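Local coordinates for protein sesquisabinene B synthase 2 (PDB 6A2A) that probably cyclises farnesyl diphosphate to sesquisabinene B, as a terpene synthase that depends on magnesium or manganese, at residues E223-I228 / L247-V252; D229-E234 / L239-Y244; D317-Y322 / K389-E394; T332-R337 / M352-M357. One frame throughout, in Å; residues are numbered along the deposited sequence.

Contact 1: E223-I228 / L247-V252; sequences EARWFI and LDFNIV
Segments 223-228 and 247-252 come nearest at Arg-225 and Phe-249, whose CA atoms are 7.8 Å apart. The space between the backbones is filled mainly by the Phe-249 ring. Its CG lies anti to the backbone N (chi1 -165°), which sends the ring across to helix 220-232. Arg-225 covers one face. Its CD sits 4.0 Å from the centroid of the Phe-249 ring, 23° off the normal and shifted toward the rim, in a CH-pi contact. The aliphatic part of the arginine does the touching: Arg-225 CB is 3.9 Å from Phe-249 CZ. The chain bends at chi2 (64°), and the guanidinium goes on to a salt bridge with Asp-229. Ile-228 meets the ring obliquely, with its CD1 4.0 Å from Phe-249 CD2. Beyond the two segments, Arg-221 adds a cation-pi contact to Phe-249 and a hydrogen bond to its carbonyl oxygen. With an alanine here instead of Phe-249, a gap is likely to open between the helices, and Arg-225 CD and Ile-228 CD1 would lose the ring they share. This is plain helix packing, away from the metal site. Arginine plays two parts here. Its methylenes serve as apolar surface against the ring, while its charge is paired with Asp-229 on its own helix; the contact itself is apolar and CH-pi.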
# COMPACT_ATOMS: atom_id res chain seq x y z
N GLU A 223 -10.64 25.77 -9.86
CA GLU A 223 -11.24 27.12 -9.87
C GLU A 223 -10.92 27.83 -8.54
O GLU A 223 -10.71 29.07 -8.56
CB GLU A 223 -12.75 27.06 -10.10
CG GLU A 223 -13.40 28.44 -10.22
CD GLU A 223 -12.91 29.32 -11.36
OE1 GLU A 223 -12.12 28.88 -12.27
OE2 GLU A 223 -13.24 30.58 -11.29
N ALA A 224 -10.93 27.11 -7.46
CA ALA A 224 -10.69 27.72 -6.14
C ALA A 224 -9.31 28.38 -6.12
O ALA A 224 -9.15 29.52 -5.62
CB ALA A 224 -10.84 26.73 -5.03
N ARG A 225 -8.32 27.68 -6.63
CA ARG A 225 -6.97 28.25 -6.59
C ARG A 225 -6.84 29.49 -7.48
O ARG A 225 -6.12 30.44 -7.11
CB ARG A 225 -5.92 27.25 -7.04
CG ARG A 225 -4.49 27.76 -6.88
CD ARG A 225 -4.13 28.00 -5.43
NE ARG A 225 -2.84 28.72 -5.34
CZ ARG A 225 -2.69 30.05 -5.40
NH1 ARG A 225 -3.72 30.83 -5.65
NH2 ARG A 225 -1.49 30.60 -5.16
N TRP A 226 -7.45 29.47 -8.66
CA TRP A 226 -7.44 30.62 -9.55
C TRP A 226 -8.19 31.79 -8.87
O TRP A 226 -7.72 32.95 -8.89
CB TRP A 226 -8.11 30.29 -10.87
CG TRP A 226 -8.10 31.41 -11.86
CD1 TRP A 226 -7.08 31.74 -12.70
CD2 TRP A 226 -9.13 32.40 -12.05
NE1 TRP A 226 -7.44 32.82 -13.46
CE2 TRP A 226 -8.69 33.24 -13.08
CE3 TRP A 226 -10.39 32.62 -11.49
CZ2 TRP A 226 -9.47 34.31 -13.54
CZ3 TRP A 226 -11.16 33.67 -11.95
CH2 TRP A 226 -10.70 34.49 -12.96
N PHE A 227 -9.37 31.49 -8.34
CA PHE A 227 -10.23 32.56 -7.81
C PHE A 227 -9.66 33.14 -6.51
O PHE A 227 -9.98 34.31 -6.20
CB PHE A 227 -11.66 32.06 -7.64
CG PHE A 227 -12.60 33.15 -7.25
CD1 PHE A 227 -12.89 34.16 -8.13
CD2 PHE A 227 -13.06 33.23 -5.95
CE1 PHE A 227 -13.68 35.23 -7.72
CE2 PHE A 227 -13.91 34.25 -5.57
CZ PHE A 227 -14.20 35.25 -6.45
N ILE A 228 -8.90 32.40 -5.73
CA ILE A 228 -8.26 32.99 -4.53
C ILE A 228 -7.42 34.21 -4.96
O ILE A 228 -7.49 35.26 -4.33
CB ILE A 228 -7.45 31.94 -3.76
CG1 ILE A 228 -8.37 31.06 -2.92
CG2 ILE A 228 -6.38 32.60 -2.90
CD1 ILE A 228 -7.69 29.81 -2.44
N LEU A 247 -6.18 29.44 4.02
CA LEU A 247 -5.81 28.51 5.05
C LEU A 247 -6.40 27.12 4.76
O LEU A 247 -5.72 26.09 4.89
CB LEU A 247 -6.33 29.08 6.38
CG LEU A 247 -5.63 28.70 7.67
CD1 LEU A 247 -4.14 28.93 7.62
CD2 LEU A 247 -6.22 29.52 8.82
N ASP A 248 -7.69 27.09 4.49
CA ASP A 248 -8.41 25.86 4.17
C ASP A 248 -7.80 25.24 2.91
O ASP A 248 -7.66 24.02 2.87
CB ASP A 248 -9.87 26.07 4.01
CG ASP A 248 -10.65 24.75 3.97
OD1 ASP A 248 -10.76 24.09 5.02
OD2 ASP A 248 -11.07 24.38 2.84
N PHE A 249 -7.43 26.06 1.94
CA PHE A 249 -6.78 25.54 0.75
C PHE A 249 -5.54 24.75 1.13
O PHE A 249 -5.38 23.59 0.74
CB PHE A 249 -6.40 26.63 -0.24
CG PHE A 249 -6.07 26.05 -1.59
CD1 PHE A 249 -4.80 25.58 -1.86
CD2 PHE A 249 -7.06 25.87 -2.54
CE1 PHE A 249 -4.52 24.96 -3.06
CE2 PHE A 249 -6.76 25.29 -3.76
CZ PHE A 249 -5.51 24.81 -4.00
N ASN A 250 -4.66 25.36 1.93
CA ASN A 250 -3.44 24.69 2.32
C ASN A 250 -3.72 23.43 3.14
O ASN A 250 -2.97 22.43 3.01
CB ASN A 250 -2.49 25.64 3.06
CG ASN A 250 -1.83 26.67 2.18
OD1 ASN A 250 -1.99 26.69 0.95
ND2 ASN A 250 -1.10 27.57 2.82
N ILE A 251 -4.74 23.42 3.99
CA ILE A 251 -5.01 22.25 4.82
C ILE A 251 -5.47 21.09 3.90
O ILE A 251 -4.98 19.98 4.02
CB ILE A 251 -6.05 22.57 5.90
CG1 ILE A 251 -5.45 23.55 6.92
CG2 ILE A 251 -6.56 21.31 6.56
CD1 ILE A 251 -6.48 24.15 7.87
N VAL A 252 -6.41 21.40 3.01
CA VAL A 252 -6.88 20.38 2.05
C VAL A 252 -5.68 19.92 1.22
O VAL A 252 -5.49 18.72 1.07
CB VAL A 252 -8.02 20.90 1.16
CG1 VAL A 252 -8.43 19.85 0.14
CG2 VAL A 252 -9.23 21.30 1.98

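Contact 2: D229-E234 / L239-Y244; sequences DTYEEE and LTLLRY
Tyr-231 and Leu-242 meet at the edge of the tyrosine ring. Leu-242 CD1 lies near the ring plane, 4.0 Å from Tyr-231 CD2. On another part of the rim, also in plane, Glu-234 OE1 is 3.6 Å from Tyr-231 CD1. The methyl Leu-241 CD2 comes in obliquely near the phenol end, 3.8 Å from Tyr-231 OH. The arrangement is a helical hairpin in an all-helical protein: helix 220-232 ends, a short turn follows, and helix 239-270 runs back in roughly the opposite direction. The ring of Tyr-231 spans the gap close to that turn. Its CG is anti to the backbone N (chi1 -175°), which carries the ring toward helix 239-270. Leu-241 crosses the tyrosine at about a right angle. Leu-242 instead slides past it, pointing back the other way, and reaches helix 220-232. The hydroxyl of Tyr-231 accepts a hydrogen bond from the backbone N of Asn-238, and Asn-238 OD1 in turn accepts from the N of Leu-241. The tyrosine thus touches the turn as well as the facing helix. Helix 78-90 borders the same cluster, with Thr-87 against both Tyr-231 and Leu-241. On the solvent side, Glu-232 is extended and crosses Leu-242 at about a right angle. Its carboxylate forms a salt bridge with Lys-246, one turn beyond Leu-242. The methylenes below it touch a single methyl: Leu-242 CD2 is 3.7 Å from Glu-232 CG and 3.9 Å from Glu-232 CB.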
# COMPACT_ATOMS: atom_id res chain seq x y z
N ASP A 229 -6.64 34.07 -6.02
CA ASP A 229 -5.86 35.18 -6.56
C ASP A 229 -6.71 36.28 -7.15
O ASP A 229 -6.43 37.46 -6.91
CB ASP A 229 -4.88 34.70 -7.62
CG ASP A 229 -3.78 33.88 -7.05
OD1 ASP A 229 -3.62 33.81 -5.83
OD2 ASP A 229 -3.13 33.26 -7.85
N THR A 230 -7.75 35.94 -7.91
CA THR A 230 -8.61 36.93 -8.51
C THR A 230 -9.36 37.70 -7.42
O THR A 230 -9.45 38.95 -7.50
CB THR A 230 -9.57 36.26 -9.50
OG1 THR A 230 -8.79 35.73 -10.59
CG2 THR A 230 -10.61 37.21 -10.06
N TYR A 231 -9.89 36.98 -6.43
CA TYR A 231 -10.70 37.59 -5.37
C TYR A 231 -9.91 38.66 -4.59
O TYR A 231 -10.49 39.68 -4.14
CB TYR A 231 -11.16 36.55 -4.36
CG TYR A 231 -12.09 37.05 -3.31
CD1 TYR A 231 -13.19 37.82 -3.62
CD2 TYR A 231 -11.87 36.74 -1.98
CE1 TYR A 231 -14.06 38.26 -2.64
CE2 TYR A 231 -12.73 37.17 -0.99
CZ TYR A 231 -13.81 37.95 -1.32
OH TYR A 231 -14.65 38.36 -0.33
N GLU A 232 -8.65 38.37 -4.35
CA GLU A 232 -7.76 39.24 -3.55
C GLU A 232 -7.66 40.61 -4.22
O GLU A 232 -7.70 41.61 -3.49
CB GLU A 232 -6.40 38.59 -3.34
CG GLU A 232 -5.47 39.44 -2.48
CD GLU A 232 -4.25 38.75 -1.92
OE1 GLU A 232 -4.07 37.57 -2.16
OE2 GLU A 232 -3.44 39.41 -1.24
N GLU A 233 -7.67 40.63 -5.55
CA GLU A 233 -7.55 41.84 -6.40
C GLU A 233 -8.89 42.55 -6.62
O GLU A 233 -8.90 43.59 -7.30
CB GLU A 233 -6.98 41.46 -7.78
CG GLU A 233 -5.60 40.79 -7.75
CD GLU A 233 -5.31 39.76 -8.85
OE1 GLU A 233 -6.05 39.70 -9.86
OE2 GLU A 233 -4.32 39.01 -8.69
N GLU A 234 -10.03 42.06 -6.11
CA GLU A 234 -11.31 42.69 -6.38
C GLU A 234 -11.56 43.80 -5.35
O GLU A 234 -11.01 43.77 -4.27
CB GLU A 234 -12.45 41.68 -6.39
CG GLU A 234 -12.68 41.10 -7.78
CD GLU A 234 -13.73 40.01 -7.84
OE1 GLU A 234 -13.90 39.31 -6.84
OE2 GLU A 234 -14.36 39.87 -8.92
N LEU A 239 -11.50 40.29 3.86
CA LEU A 239 -10.17 39.74 4.20
C LEU A 239 -10.31 38.50 5.08
O LEU A 239 -9.44 37.68 5.05
CB LEU A 239 -9.29 40.79 4.89
CG LEU A 239 -8.82 41.93 4.01
CD1 LEU A 239 -8.09 42.98 4.84
CD2 LEU A 239 -7.91 41.43 2.90
N THR A 240 -11.31 38.41 5.93
CA THR A 240 -11.50 37.22 6.78
C THR A 240 -11.83 36.00 5.89
O THR A 240 -11.32 34.92 6.09
CB THR A 240 -12.66 37.39 7.76
OG1 THR A 240 -12.45 38.50 8.65
CG2 THR A 240 -12.89 36.14 8.58
N LEU A 241 -12.74 36.20 4.96
CA LEU A 241 -13.12 35.11 4.02
C LEU A 241 -11.87 34.70 3.23
O LEU A 241 -11.57 33.51 3.13
CB LEU A 241 -14.26 35.56 3.10
CG LEU A 241 -14.69 34.53 2.04
CD1 LEU A 241 -15.10 33.22 2.71
CD2 LEU A 241 -15.79 35.03 1.16
N LEU A 242 -11.14 35.69 2.71
CA LEU A 242 -9.95 35.46 1.91
C LEU A 242 -8.94 34.68 2.75
O LEU A 242 -8.38 33.67 2.28
CB LEU A 242 -9.34 36.77 1.39
CG LEU A 242 -8.00 36.61 0.66
CD1 LEU A 242 -8.18 35.80 -0.64
CD2 LEU A 242 -7.34 37.95 0.35
N ARG A 243 -8.69 35.15 3.97
CA ARG A 243 -7.74 34.50 4.83
C ARG A 243 -8.14 33.03 5.08
O ARG A 243 -7.28 32.14 5.05
CB ARG A 243 -7.63 35.26 6.16
CG ARG A 243 -6.80 36.54 6.07
CD ARG A 243 -6.92 37.41 7.33
NE ARG A 243 -6.42 36.74 8.53
CZ ARG A 243 -7.02 36.79 9.72
NH1 ARG A 243 -6.61 35.99 10.70
NH2 ARG A 243 -8.05 37.60 9.92
N TYR A 244 -9.41 32.78 5.36
CA TYR A 244 -9.90 31.42 5.59
C TYR A 244 -9.73 30.57 4.31
O TYR A 244 -9.34 29.40 4.41
CB TYR A 244 -11.37 31.39 6.01
CG TYR A 244 -11.87 30.00 6.29
CD1 TYR A 244 -11.28 29.19 7.25
CD2 TYR A 244 -12.88 29.45 5.53
CE1 TYR A 244 -11.68 27.88 7.45
CE2 TYR A 244 -13.32 28.15 5.74
CZ TYR A 244 -12.70 27.35 6.68
OH TYR A 244 -13.16 26.10 6.93

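Contact 3: D317-Y322 / K389-E394; sequences DVYDVY and KSYTKE
Tyr-319 and Tyr-391 form a T-shaped pair, with the edge of Tyr-391 turned to the face of Tyr-319. The ring centroids are 5.3 Å apart and the planes stand at 60°. Tyr-391 CG stands anti to the carbonyl carbon (chi1 -76°), which brings the ring edge over Tyr-319. Tyr-391 CD2 comes over the Tyr-319 ring near its inner end, 3.7 Å from Tyr-319 CG. The methylene joins in, with Tyr-391 CB 3.7 Å from Tyr-319 CD2. Thr-392 adds a looser contact at the ring edge, its OG1 4.1 Å from Tyr-319 CE2. That oxygen is hydrogen-bonded to the carbonyl oxygen of Leu-388. Further out, Tyr-319 OH is hydrogen-bonded to Thr-332 OG1, and Phe-331 meets the Tyr-319 ring edge-to-face. The ring is thus contacted over one face by Tyr-391, and its hydroxyl is tied to Thr-332. Replacing Tyr-319 with an alanine would probably leave the edge of Tyr-391 without its facing ring and Thr-332 without this hydroxyl partner. Tyr-391 also packs on Ile-312 and Asp-316. Asp-316, Asp-320 and Glu-394 are ligands of one magnesium ion, though none is bound to this chain. Asp-320 OD1 and Glu-394 OE1 are 6.2 Å apart and not in contact, and Ser-416 hydrogen-bonds Glu-394 OE2. The tyrosine pair thus joins two helices that carry metal ligands. The run Asp-316 to Asp-320 is the aspartate-rich DDxxD motif of class I terpene synthases.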
# COMPACT_ATOMS: atom_id res chain seq x y z
N ASP A 317 -2.98 2.58 -23.58
CA ASP A 317 -1.72 2.52 -24.30
C ASP A 317 -1.35 1.09 -24.72
O ASP A 317 -0.86 0.86 -25.78
CB ASP A 317 -0.58 3.16 -23.52
CG ASP A 317 -0.70 4.65 -23.43
OD1 ASP A 317 -1.46 5.26 -24.11
OD2 ASP A 317 -0.00 5.24 -22.69
N VAL A 318 -1.61 0.11 -23.87
CA VAL A 318 -1.34 -1.28 -24.21
C VAL A 318 -2.11 -1.68 -25.47
O VAL A 318 -1.60 -2.30 -26.33
CB VAL A 318 -1.73 -2.24 -23.08
CG1 VAL A 318 -1.73 -3.67 -23.56
CG2 VAL A 318 -0.80 -2.06 -21.90
N TYR A 319 -3.38 -1.30 -25.52
CA TYR A 319 -4.23 -1.60 -26.64
C TYR A 319 -3.92 -0.75 -27.86
O TYR A 319 -3.94 -1.22 -28.95
CB TYR A 319 -5.69 -1.49 -26.26
CG TYR A 319 -6.23 -2.74 -25.59
CD1 TYR A 319 -5.83 -3.10 -24.33
CD2 TYR A 319 -7.14 -3.55 -26.22
CE1 TYR A 319 -6.33 -4.24 -23.73
CE2 TYR A 319 -7.64 -4.68 -25.63
CZ TYR A 319 -7.24 -5.03 -24.38
OH TYR A 319 -7.70 -6.16 -23.80
N ASP A 320 -3.57 0.50 -27.65
CA ASP A 320 -3.33 1.37 -28.77
C ASP A 320 -1.93 1.39 -29.33
O ASP A 320 -1.75 1.46 -30.51
CB ASP A 320 -3.68 2.78 -28.39
CG ASP A 320 -4.30 3.50 -29.50
OD1 ASP A 320 -5.47 3.27 -29.71
OD2 ASP A 320 -3.63 4.24 -30.19
N VAL A 321 -0.95 1.41 -28.46
CA VAL A 321 0.40 1.54 -28.89
C VAL A 321 1.38 0.50 -28.39
O VAL A 321 2.48 0.83 -28.09
CB VAL A 321 0.93 2.95 -28.57
CG1 VAL A 321 0.26 3.99 -29.41
CG2 VAL A 321 0.76 3.30 -27.13
N TYR A 322 0.95 -0.74 -28.27
CA TYR A 322 1.93 -1.75 -27.89
C TYR A 322 1.53 -3.17 -28.33
O TYR A 322 2.30 -3.83 -29.03
CB TYR A 322 2.19 -1.76 -26.38
CG TYR A 322 3.54 -2.34 -26.04
CD1 TYR A 322 4.69 -1.56 -26.18
CD2 TYR A 322 3.67 -3.64 -25.60
CE1 TYR A 322 5.94 -2.09 -25.93
CE2 TYR A 322 4.92 -4.17 -25.33
CZ TYR A 322 6.05 -3.39 -25.49
OH TYR A 322 7.31 -3.88 -25.23
N LYS A 389 -13.87 -4.76 -24.07
CA LYS A 389 -14.69 -5.09 -25.23
C LYS A 389 -14.88 -3.84 -26.10
O LYS A 389 -14.85 -3.95 -27.31
CB LYS A 389 -16.04 -5.63 -24.79
CG LYS A 389 -15.97 -7.05 -24.25
CD LYS A 389 -17.32 -7.53 -23.79
CE LYS A 389 -17.43 -9.01 -23.46
NZ LYS A 389 -18.72 -9.26 -22.78
N SER A 390 -14.98 -2.66 -25.49
CA SER A 390 -15.15 -1.47 -26.28
C SER A 390 -13.84 -1.11 -27.00
O SER A 390 -13.85 -0.58 -28.13
CB SER A 390 -15.72 -0.35 -25.43
OG SER A 390 -14.67 0.29 -24.68
N TYR A 391 -12.68 -1.38 -26.39
CA TYR A 391 -11.39 -1.15 -27.05
C TYR A 391 -11.27 -2.08 -28.26
O TYR A 391 -10.78 -1.69 -29.31
CB TYR A 391 -10.24 -1.48 -26.11
CG TYR A 391 -9.94 -0.47 -25.04
CD1 TYR A 391 -10.65 0.71 -24.89
CD2 TYR A 391 -8.98 -0.75 -24.10
CE1 TYR A 391 -10.33 1.63 -23.90
CE2 TYR A 391 -8.65 0.16 -23.11
CZ TYR A 391 -9.34 1.34 -22.98
OH TYR A 391 -9.03 2.20 -21.98
N THR A 392 -11.70 -3.29 -28.03
CA THR A 392 -11.63 -4.29 -29.10
C THR A 392 -12.48 -3.89 -30.33
O THR A 392 -12.02 -4.00 -31.48
CB THR A 392 -11.97 -5.68 -28.56
OG1 THR A 392 -11.03 -5.95 -27.50
CG2 THR A 392 -11.86 -6.71 -29.66
N LYS A 393 -13.69 -3.39 -30.09
CA LYS A 393 -14.56 -2.91 -31.17
C LYS A 393 -13.90 -1.78 -31.95
O LYS A 393 -13.92 -1.79 -33.18
CB LYS A 393 -15.92 -2.55 -30.56
CG LYS A 393 -16.98 -2.09 -31.55
CD LYS A 393 -18.36 -2.00 -30.92
CE LYS A 393 -19.35 -2.97 -31.50
NZ LYS A 393 -20.54 -3.11 -30.63
N GLU A 394 -13.35 -0.77 -31.27
CA GLU A 394 -12.67 0.29 -31.91
C GLU A 394 -11.52 -0.27 -32.77
O GLU A 394 -11.34 0.20 -33.91
CB GLU A 394 -12.11 1.31 -30.91
CG GLU A 394 -13.20 2.21 -30.38
CD GLU A 394 -12.80 3.26 -29.35
OE1 GLU A 394 -11.65 3.20 -28.86
OE2 GLU A 394 -13.65 4.11 -29.00

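Contact 4: T332-R337 / M352-M357; sequences TDITNR and MPLLTM
Thr-335 and Met-357 cross obliquely, and the methionine methyl does most of the touching. Met-357 CE is only 3.2 Å from Thr-335 OG1, which is tight for a carbon and an oxygen, and it lies 3.9 Å from Thr-335 CG2. The bend at chi3 (73°) turns this methyl in toward the threonine. The hydroxyl is engaged in a hydrogen bond to the carbonyl oxygen of Phe-331 one turn back, so the methionine packs against a hydroxyl already bonded within helix 325-337. Leu-354 approaches the same threonine differently. The two side chains slide past each other in opposite directions, with Leu-354 CD1 3.8 Å from Thr-335 OG1. Against Ile-334 the leucine stands at about a right angle, and its other methyl, CD2, is 3.8 Å from Ile-334 CD1. The two short helical segments run nearly parallel, at 11°, with axes 11.1 Å apart. They belong to helices 325-337 and 348-372 of the all-helical metal-binding domain of a terpene synthase. Helix 377-400 closes one side, where Trp-384 touches both Thr-335 and Met-357. Helix 348-372 is kinked at Pro-353, whose N has no hydrogen to give to the turn before. Nearby, Met-352 O accepts from both the N and the OG1 of Thr-356. Another face of this helix meets the second subunit, where Tyr-366 of that chain packs on Leu-355. On helix 325-337, Arg-337 makes a side-on salt bridge to Asp-333, NE to OD1 and NH2 to OD2, with Arg-337 NH2 2.7 Å from Asp-333 OD2.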
# COMPACT_ATOMS: atom_id res chain seq x y z
N THR A 332 -8.08 -9.55 -23.29
CA THR A 332 -9.51 -9.36 -23.18
C THR A 332 -10.16 -10.63 -22.63
O THR A 332 -11.01 -10.58 -21.74
CB THR A 332 -10.13 -8.94 -24.51
OG1 THR A 332 -9.53 -7.72 -24.94
CG2 THR A 332 -11.63 -8.75 -24.44
N ASP A 333 -9.76 -11.77 -23.12
CA ASP A 333 -10.36 -13.07 -22.65
C ASP A 333 -10.08 -13.37 -21.18
O ASP A 333 -10.97 -13.84 -20.41
CB ASP A 333 -9.80 -14.19 -23.55
CG ASP A 333 -10.25 -15.58 -23.10
OD1 ASP A 333 -11.44 -15.82 -23.02
OD2 ASP A 333 -9.35 -16.42 -22.83
N ILE A 334 -8.86 -13.10 -20.74
CA ILE A 334 -8.51 -13.30 -19.32
C ILE A 334 -9.40 -12.39 -18.47
O ILE A 334 -9.94 -12.81 -17.44
CB ILE A 334 -7.02 -13.00 -19.11
CG1 ILE A 334 -6.18 -14.19 -19.62
CG2 ILE A 334 -6.70 -12.65 -17.66
CD1 ILE A 334 -4.72 -13.90 -19.72
N THR A 335 -9.58 -11.16 -18.96
CA THR A 335 -10.34 -10.18 -18.17
C THR A 335 -11.81 -10.63 -18.11
O THR A 335 -12.41 -10.68 -17.04
CB THR A 335 -10.20 -8.78 -18.78
OG1 THR A 335 -8.81 -8.46 -18.78
CG2 THR A 335 -11.00 -7.74 -18.04
N ASN A 336 -12.36 -11.06 -19.27
CA ASN A 336 -13.74 -11.51 -19.37
C ASN A 336 -14.00 -12.64 -18.39
O ASN A 336 -15.04 -12.68 -17.76
CB ASN A 336 -14.10 -12.02 -20.77
CG ASN A 336 -14.26 -10.94 -21.81
OD1 ASN A 336 -14.40 -9.76 -21.49
ND2 ASN A 336 -14.17 -11.33 -23.08
N ARG A 337 -13.07 -13.57 -18.32
CA ARG A 337 -13.26 -14.75 -17.51
C ARG A 337 -12.70 -14.59 -16.10
O ARG A 337 -12.92 -15.48 -15.27
CB ARG A 337 -12.61 -15.96 -18.22
CG ARG A 337 -13.30 -16.33 -19.52
CD ARG A 337 -12.71 -17.60 -20.10
NE ARG A 337 -11.35 -17.40 -20.53
CZ ARG A 337 -10.26 -17.80 -19.88
NH1 ARG A 337 -10.39 -18.51 -18.78
NH2 ARG A 337 -9.05 -17.50 -20.34
N MET A 352 2.22 -7.31 -16.94
CA MET A 352 2.28 -6.49 -15.67
C MET A 352 1.05 -5.57 -15.58
O MET A 352 0.31 -5.60 -14.56
CB MET A 352 3.62 -5.79 -15.54
CG MET A 352 4.73 -6.78 -15.10
SD MET A 352 6.35 -6.08 -15.01
CE MET A 352 6.06 -4.82 -13.76
N PRO A 353 0.72 -4.83 -16.65
CA PRO A 353 -0.58 -4.12 -16.64
C PRO A 353 -1.78 -5.02 -16.39
O PRO A 353 -2.75 -4.64 -15.68
CB PRO A 353 -0.65 -3.51 -18.04
CG PRO A 353 0.81 -3.28 -18.42
CD PRO A 353 1.48 -4.51 -17.84
N LEU A 354 -1.83 -6.17 -17.01
CA LEU A 354 -2.94 -7.07 -16.86
C LEU A 354 -3.10 -7.46 -15.39
O LEU A 354 -4.21 -7.41 -14.82
CB LEU A 354 -2.74 -8.32 -17.71
CG LEU A 354 -3.75 -9.45 -17.49
CD1 LEU A 354 -5.12 -9.03 -17.89
CD2 LEU A 354 -3.36 -10.68 -18.29
N LEU A 355 -2.03 -7.92 -14.80
CA LEU A 355 -2.13 -8.46 -13.47
C LEU A 355 -2.31 -7.32 -12.46
O LEU A 355 -2.93 -7.53 -11.38
CB LEU A 355 -0.87 -9.26 -13.13
CG LEU A 355 -0.75 -10.61 -13.85
CD1 LEU A 355 0.60 -11.26 -13.59
CD2 LEU A 355 -1.90 -11.53 -13.48
N THR A 356 -1.83 -6.13 -12.77
CA THR A 356 -2.13 -4.99 -11.89
C THR A 356 -3.61 -4.61 -11.95
O THR A 356 -4.22 -4.31 -10.94
CB THR A 356 -1.19 -3.83 -12.17
OG1 THR A 356 0.17 -4.23 -11.95
CG2 THR A 356 -1.55 -2.63 -11.32
N MET A 357 -4.20 -4.60 -13.14
CA MET A 357 -5.62 -4.42 -13.28
C MET A 357 -6.40 -5.42 -12.43
O MET A 357 -7.32 -5.06 -11.71
CB MET A 357 -6.06 -4.53 -14.75
CG MET A 357 -7.59 -4.60 -14.93
SD MET A 357 -7.99 -5.36 -16.51
CE MET A 357 -7.60 -7.08 -16.16

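How the contacts relate
From the N terminus, contact 1 opens first, at helix 220-232. Contact 2 is nested inside the loop that contact 1 closes. It joins the end of that helix to the start of helix 239-270 near the turn, and contact 1 joins the same two helices farther from the turn. Contact 3 opens only after both have closed. It links helix 299-321 to helix 377-400, and contact 4 lies within its loop, pairing helices 325-337 and 348-372. Contacts 3 and 4 touch, for instance through Val-318 and Pro-353. The two pairs lie far apart, with the centres of contacts 2 and 3 about 47 Å from each other.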